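Local coordinates for penicillin-binding protein 2B (Streptococcus pneumoniae, PDB 2WAD) that probably acts as a transpeptidase that forms peptide cross-links between glycan strands of the cell wall peptidoglycan during peripheral growth, and is a target of penicillin, at residues Thr451-Met456 / Met464-Ser469; Ser469-Ala474 / Ala510-Asn515. One frame throughout, in Å; residues are numbered along the deposited sequence.

Contact 1: residues Thr451-Met456 / Met464-Ser469; sequences TALGIM and MFVGTS. Unlike the reference sequence in segment 451-456: Ile455 (reference Leu).
The ends of Leu453 and Met464 meet head on, Leu453 CD2 standing 3.7 Å from the sulfur SD of Met464. In Leu453 an anti first torsion (chi1 -177°) swings CG out beside the carbonyl carbon, and the two methyls part from there: CD2 goes to the thioether, while CD1 runs slantwise past Val466, 3.9 Å from its CG1. CG of Met464 is tucked between its own N and C (chi1 64°); the chain then runs straight through chi2 and bends only at chi3. This is a helix end covered by the irregular chain that follows it: Leu453 sits in the last turn of helix 445-455, Met456 is the first residue to leave helical geometry, and 464-469 returns over them in the helical part of the transpeptidase domain. Met456, extended beyond CG, sends its methyl to the backbone of that chain. Met456 CE comes within 3.2 Å of Gly467 O, a close approach of a methyl to a polar atom, and lies 3.8 Å from Thr468 CA; Val466 CG1 is a little farther from it, at 4.2 Å. The flanks of Met456 are taken up by Phe509 and Phe512 of helix 509-515 and by Leu471 and Ala474 of helix 471-484, while a backbone hydrogen bond ties Met464 to Gln416.

Contact 2: residues Ser469-Ala474 / Ala510-Asn515; sequences SNLESA and ANFITN. Unlike the reference sequence in segment 510-515: Phe512 (reference Tyr).
Phe512 carries one whole side of this contact, meeting Leu471 with the root of its side chain and Ala474 with the far end of its ring. CD1 of Leu471 rests 3.8 Å from CB of Phe512 and, slightly farther off, touches ring atom CG, approaching the ring obliquely. The two side chains run alongside each other but point opposite ways, which puts the end of the leucine at the root of the phenylalanine. In both, CG is anti to the backbone N (chi1 176° for Leu471, 166° for Phe512), and for Phe512 this carries the ring out from helix 509-515 toward Ala474. There the fit is close on two counts: CB of Ala474 is 3.8 Å from CZ of Phe512, and the backbone carbon C of Ala474 is 3.7 Å from CE1 of the same ring. The ring end thus lies against both the methyl and the backbone of Ala474.

The buried partners are Phe512 and Ala474. Packing distances at Leu471 are similar, but that leucine is partly open to solvent, and this edge of the contact belongs to the exposed side of the helix start, where Ser473 also lies. Only 142 Å² is buried in all, and apolar packing alone joins the segments. Asn470 occupies the N-cap position of helix 471-484, but its side chain makes no capping bond; the first turn is closed by Ala474 N bonding to Asn470 O over 2.9 Å.

On its other flanks Phe512 touches Ala452 of helix 445-455 and Met475 of helix 471-484. One turn farther along helix 509-515, Asn515 packs on Met475, Leu478 and Phe482, extending the interface between these two helices.

Overall arrangement
Contact 1 and contact 2 follow in series along the chain and share Ser469, where the loop after helix 445-455 ends just before helix 471-484. Their centres are about 8 Å apart, and they touch directly: Met456 SD lies 3.8 Å from Phe512 CE2, and Met456 CG lies 3.8 Å from Ala474 CB. Helices 445-455, 471-484 and 509-515 thus meet around one apolar cluster in the helical part of the transpeptidase domain. The contacts lie away from Ser386, the probable acyl-ester serine, yet helix 445-455 begins at what is probably the Ser-x-Asn motif of penicillin-binding proteins, so the cluster packs the far end of a helix that starts near the catalytic region.

Contact 1: residues Thr451-Met456 / Met464-Ser469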
loop_
_atom_site.group_PDB
_atom_site.type_symbol
_atom_site.label_atom_id
_atom_site.label_comp_id
_atom_site.label_asym_id
_atom_site.label_seq_id
_atom_site.Cartn_x
_atom_site.Cartn_y
_atom_site.Cartn_z
ATOM N N THR A 451 25.275 -1.812 26.708
ATOM C CA THR A 451 23.932 -1.329 27.002
ATOM C C THR A 451 22.883 -2.428 27.066
ATOM O O THR A 451 22.132 -2.469 28.044
ATOM C CB THR A 451 23.450 -0.255 26.010
ATOM O OG1 THR A 451 24.327 0.874 26.057
ATOM C CG2 THR A 451 22.046 0.208 26.362
ATOM N N ALA A 452 22.810 -3.290 26.046
ATOM C CA ALA A 452 21.859 -4.416 26.071
ATOM C C ALA A 452 22.065 -5.364 27.262
ATOM O O ALA A 452 21.108 -5.757 27.926
ATOM C CB ALA A 452 21.903 -5.233 24.761
ATOM N N LEU A 453 23.295 -5.795 27.512
ATOM C CA LEU A 453 23.534 -6.624 28.696
ATOM C C LEU A 453 22.934 -5.946 29.941
ATOM O O LEU A 453 22.386 -6.606 30.812
ATOM C CB LEU A 453 25.031 -6.884 28.879
ATOM C CG LEU A 453 25.428 -7.807 30.035
ATOM C CD1 LEU A 453 25.023 -9.239 29.732
ATOM C CD2 LEU A 453 26.913 -7.721 30.321
ATOM N N GLY A 454 23.005 -4.617 29.999
ATOM C CA GLY A 454 22.490 -3.857 31.126
ATOM C C GLY A 454 20.971 -3.837 31.229
ATOM O O GLY A 454 20.415 -3.691 32.315
ATOM N N ILE A 455 20.278 -3.947 30.101
ATOM C CA ILE A 455 18.830 -4.121 30.138
ATOM C C ILE A 455 18.483 -5.490 30.734
ATOM O O ILE A 455 17.401 -5.697 31.284
ATOM C CB ILE A 455 18.251 -3.977 28.724
ATOM C CG1 ILE A 455 18.535 -2.561 28.183
ATOM C CG2 ILE A 455 16.756 -4.247 28.715
ATOM C CD1 ILE A 455 18.235 -2.417 26.689
ATOM N N MET A 456 19.415 -6.428 30.615
ATOM C CA MET A 456 19.228 -7.770 31.143
ATOM C C MET A 456 19.662 -7.824 32.620
ATOM O O MET A 456 19.809 -8.899 33.195
ATOM C CB MET A 456 20.088 -8.710 30.298
ATOM C CG MET A 456 19.581 -10.102 30.119
ATOM S SD MET A 456 20.457 -10.956 28.779
ATOM C CE MET A 456 20.272 -12.604 29.412
ATOM N N MET A 464 32.730 -13.457 31.328
ATOM C CA MET A 464 31.583 -13.775 32.168
ATOM C C MET A 464 30.677 -14.838 31.535
ATOM O O MET A 464 30.526 -14.882 30.306
ATOM C CB MET A 464 30.780 -12.499 32.439
ATOM C CG MET A 464 30.168 -11.883 31.163
ATOM S SD MET A 464 29.233 -10.366 31.483
ATOM C CE MET A 464 28.246 -10.809 32.919
ATOM N N PHE A 465 30.113 -15.695 32.389
ATOM C CA PHE A 465 29.040 -16.629 32.038
ATOM C C PHE A 465 27.758 -15.806 32.206
ATOM O O PHE A 465 27.517 -15.210 33.269
ATOM C CB PHE A 465 28.983 -17.837 32.999
ATOM C CG PHE A 465 30.017 -18.908 32.728
ATOM C CD1 PHE A 465 29.783 -19.893 31.785
ATOM C CD2 PHE A 465 31.226 -18.927 33.420
ATOM C CE1 PHE A 465 30.733 -20.856 31.512
ATOM C CE2 PHE A 465 32.185 -19.884 33.160
ATOM C CZ PHE A 465 31.935 -20.857 32.219
ATOM N N VAL A 466 26.944 -15.730 31.159
ATOM C CA VAL A 466 25.754 -14.893 31.255
ATOM C C VAL A 466 24.509 -15.639 31.735
ATOM O O VAL A 466 24.136 -16.675 31.179
ATOM C CB VAL A 466 25.480 -14.064 29.971
ATOM C CG1 VAL A 466 24.326 -13.096 30.219
ATOM C CG2 VAL A 466 26.718 -13.270 29.560
ATOM N N GLY A 467 23.887 -15.113 32.789
ATOM C CA GLY A 467 22.607 -15.634 33.296
ATOM C C GLY A 467 21.400 -15.224 32.464
ATOM O O GLY A 467 21.220 -14.035 32.171
ATOM N N THR A 468 20.565 -16.186 32.075
ATOM C CA THR A 468 19.522 -15.898 31.085
ATOM C C THR A 468 18.098 -15.855 31.636
ATOM O O THR A 468 17.120 -15.872 30.880
ATOM C CB THR A 468 19.582 -16.865 29.903
ATOM O OG1 THR A 468 19.342 -18.186 30.391
ATOM C CG2 THR A 468 20.943 -16.786 29.197
ATOM N N SER A 469 17.981 -15.760 32.956
ATOM C CA SER A 469 16.669 -15.656 33.593
ATOM C C SER A 469 15.915 -14.415 33.109
ATOM O O SER A 469 14.689 -14.417 33.034
ATOM C CB SER A 469 16.783 -15.645 35.127
ATOM O OG SER A 469 17.732 -14.687 35.570
#

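Contact 2: residues Ser469-Ala474 / Ala510-Asn515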
loop_
_atom_site.group_PDB
_atom_site.type_symbol
_atom_site.label_atom_id
_atom_site.label_comp_id
_atom_site.label_asym_id
_atom_site.label_seq_id
_atom_site.Cartn_x
_atom_site.Cartn_y
_atom_site.Cartn_z
ATOM N N SER A 469 17.981 -15.760 32.956
ATOM C CA SER A 469 16.669 -15.656 33.593
ATOM C C SER A 469 15.915 -14.415 33.109
ATOM O O SER A 469 14.689 -14.417 33.034
ATOM C CB SER A 469 16.783 -15.645 35.127
ATOM O OG SER A 469 17.732 -14.687 35.570
ATOM N N ASN A 470 16.646 -13.349 32.799
ATOM C CA ASN A 470 16.026 -12.113 32.325
ATOM C C ASN A 470 16.046 -11.891 30.806
ATOM O O ASN A 470 15.876 -10.763 30.351
ATOM C CB ASN A 470 16.686 -10.914 32.997
ATOM C CG ASN A 470 16.249 -10.747 34.432
ATOM O OD1 ASN A 470 15.106 -11.040 34.779
ATOM N ND2 ASN A 470 17.157 -10.262 35.274
ATOM N N LEU A 471 16.243 -12.953 30.033
ATOM C CA LEU A 471 16.348 -12.867 28.582
ATOM C C LEU A 471 15.046 -12.447 27.892
ATOM O O LEU A 471 15.033 -11.534 27.062
ATOM C CB LEU A 471 16.847 -14.203 28.038
ATOM C CG LEU A 471 16.952 -14.381 26.532
ATOM C CD1 LEU A 471 17.838 -13.272 25.932
ATOM C CD2 LEU A 471 17.482 -15.792 26.231
ATOM N N GLU A 472 13.936 -13.092 28.229
ATOM C CA GLU A 472 12.677 -12.733 27.583
ATOM C C GLU A 472 12.249 -11.325 27.911
ATOM O O GLU A 472 11.750 -10.590 27.046
ATOM C CB GLU A 472 11.563 -13.704 27.960
ATOM C CG GLU A 472 11.791 -15.074 27.339
ATOM C CD GLU A 472 10.567 -15.957 27.446
ATOM O OE1 GLU A 472 10.678 -17.131 27.056
ATOM O OE2 GLU A 472 9.507 -15.472 27.904
ATOM N N SER A 473 12.428 -10.990 29.186
ATOM C CA SER A 473 12.121 -9.664 29.703
ATOM C C SER A 473 12.941 -8.610 28.937
ATOM O O SER A 473 12.394 -7.612 28.446
ATOM C CB SER A 473 12.473 -9.682 31.191
ATOM O OG SER A 473 12.594 -8.393 31.741
ATOM N N ALA A 474 14.241 -8.872 28.816
ATOM C CA ALA A 474 15.189 -7.997 28.138
ATOM C C ALA A 474 14.902 -7.797 26.644
ATOM O O ALA A 474 14.798 -6.662 26.188
ATOM C CB ALA A 474 16.595 -8.482 28.353
ATOM N N ALA A 510 22.329 -15.005 22.073
ATOM C CA ALA A 510 23.141 -14.461 20.985
ATOM C C ALA A 510 22.291 -13.594 20.047
ATOM O O ALA A 510 22.763 -12.549 19.567
ATOM C CB ALA A 510 23.895 -15.587 20.210
ATOM N N ASN A 511 21.043 -14.005 19.812
ATOM C CA ASN A 511 20.101 -13.228 19.014
ATOM C C ASN A 511 19.744 -11.857 19.615
ATOM O O ASN A 511 19.688 -10.854 18.904
ATOM C CB ASN A 511 18.796 -14.008 18.789
ATOM C CG ASN A 511 18.986 -15.324 18.022
ATOM O OD1 ASN A 511 19.921 -15.515 17.216
ATOM N ND2 ASN A 511 18.055 -16.240 18.271
ATOM N N PHE A 512 19.465 -11.827 20.917
ATOM C CA PHE A 512 19.205 -10.596 21.652
ATOM C C PHE A 512 20.365 -9.625 21.468
ATOM O O PHE A 512 20.155 -8.470 21.104
ATOM C CB PHE A 512 18.998 -10.927 23.144
ATOM C CG PHE A 512 19.060 -9.730 24.072
ATOM C CD1 PHE A 512 18.091 -8.740 24.044
ATOM C CD2 PHE A 512 20.096 -9.607 24.987
ATOM C CE1 PHE A 512 18.143 -7.658 24.913
ATOM C CE2 PHE A 512 20.156 -8.531 25.852
ATOM C CZ PHE A 512 19.197 -7.542 25.817
ATOM N N ILE A 513 21.585 -10.098 21.729
ATOM C CA ILE A 513 22.800 -9.318 21.547
ATOM C C ILE A 513 22.927 -8.776 20.111
ATOM O O ILE A 513 23.124 -7.575 19.939
ATOM C CB ILE A 513 24.044 -10.130 21.944
ATOM C CG1 ILE A 513 24.068 -10.368 23.463
ATOM C CG2 ILE A 513 25.314 -9.413 21.501
ATOM C CD1 ILE A 513 23.954 -9.071 24.326
ATOM N N THR A 514 22.795 -9.623 19.090
ATOM C CA THR A 514 22.875 -9.139 17.709
ATOM C C THR A 514 21.744 -8.170 17.352
ATOM O O THR A 514 21.936 -7.293 16.503
ATOM C CB THR A 514 22.912 -10.263 16.641
ATOM O OG1 THR A 514 21.804 -11.159 16.832
ATOM C CG2 THR A 514 24.258 -11.046 16.697
ATOM N N ASN A 515 20.563 -8.351 17.944
ATOM C CA ASN A 515 19.448 -7.427 17.676
ATOM C C ASN A 515 19.853 -6.015 18.056
ATOM O O ASN A 515 19.459 -5.055 17.402
ATOM C CB ASN A 515 18.169 -7.870 18.413
ATOM C CG ASN A 515 16.897 -7.477 17.680
ATOM O OD1 ASN A 515 16.877 -7.332 16.456
ATOM N ND2 ASN A 515 15.804 -7.350 18.431
#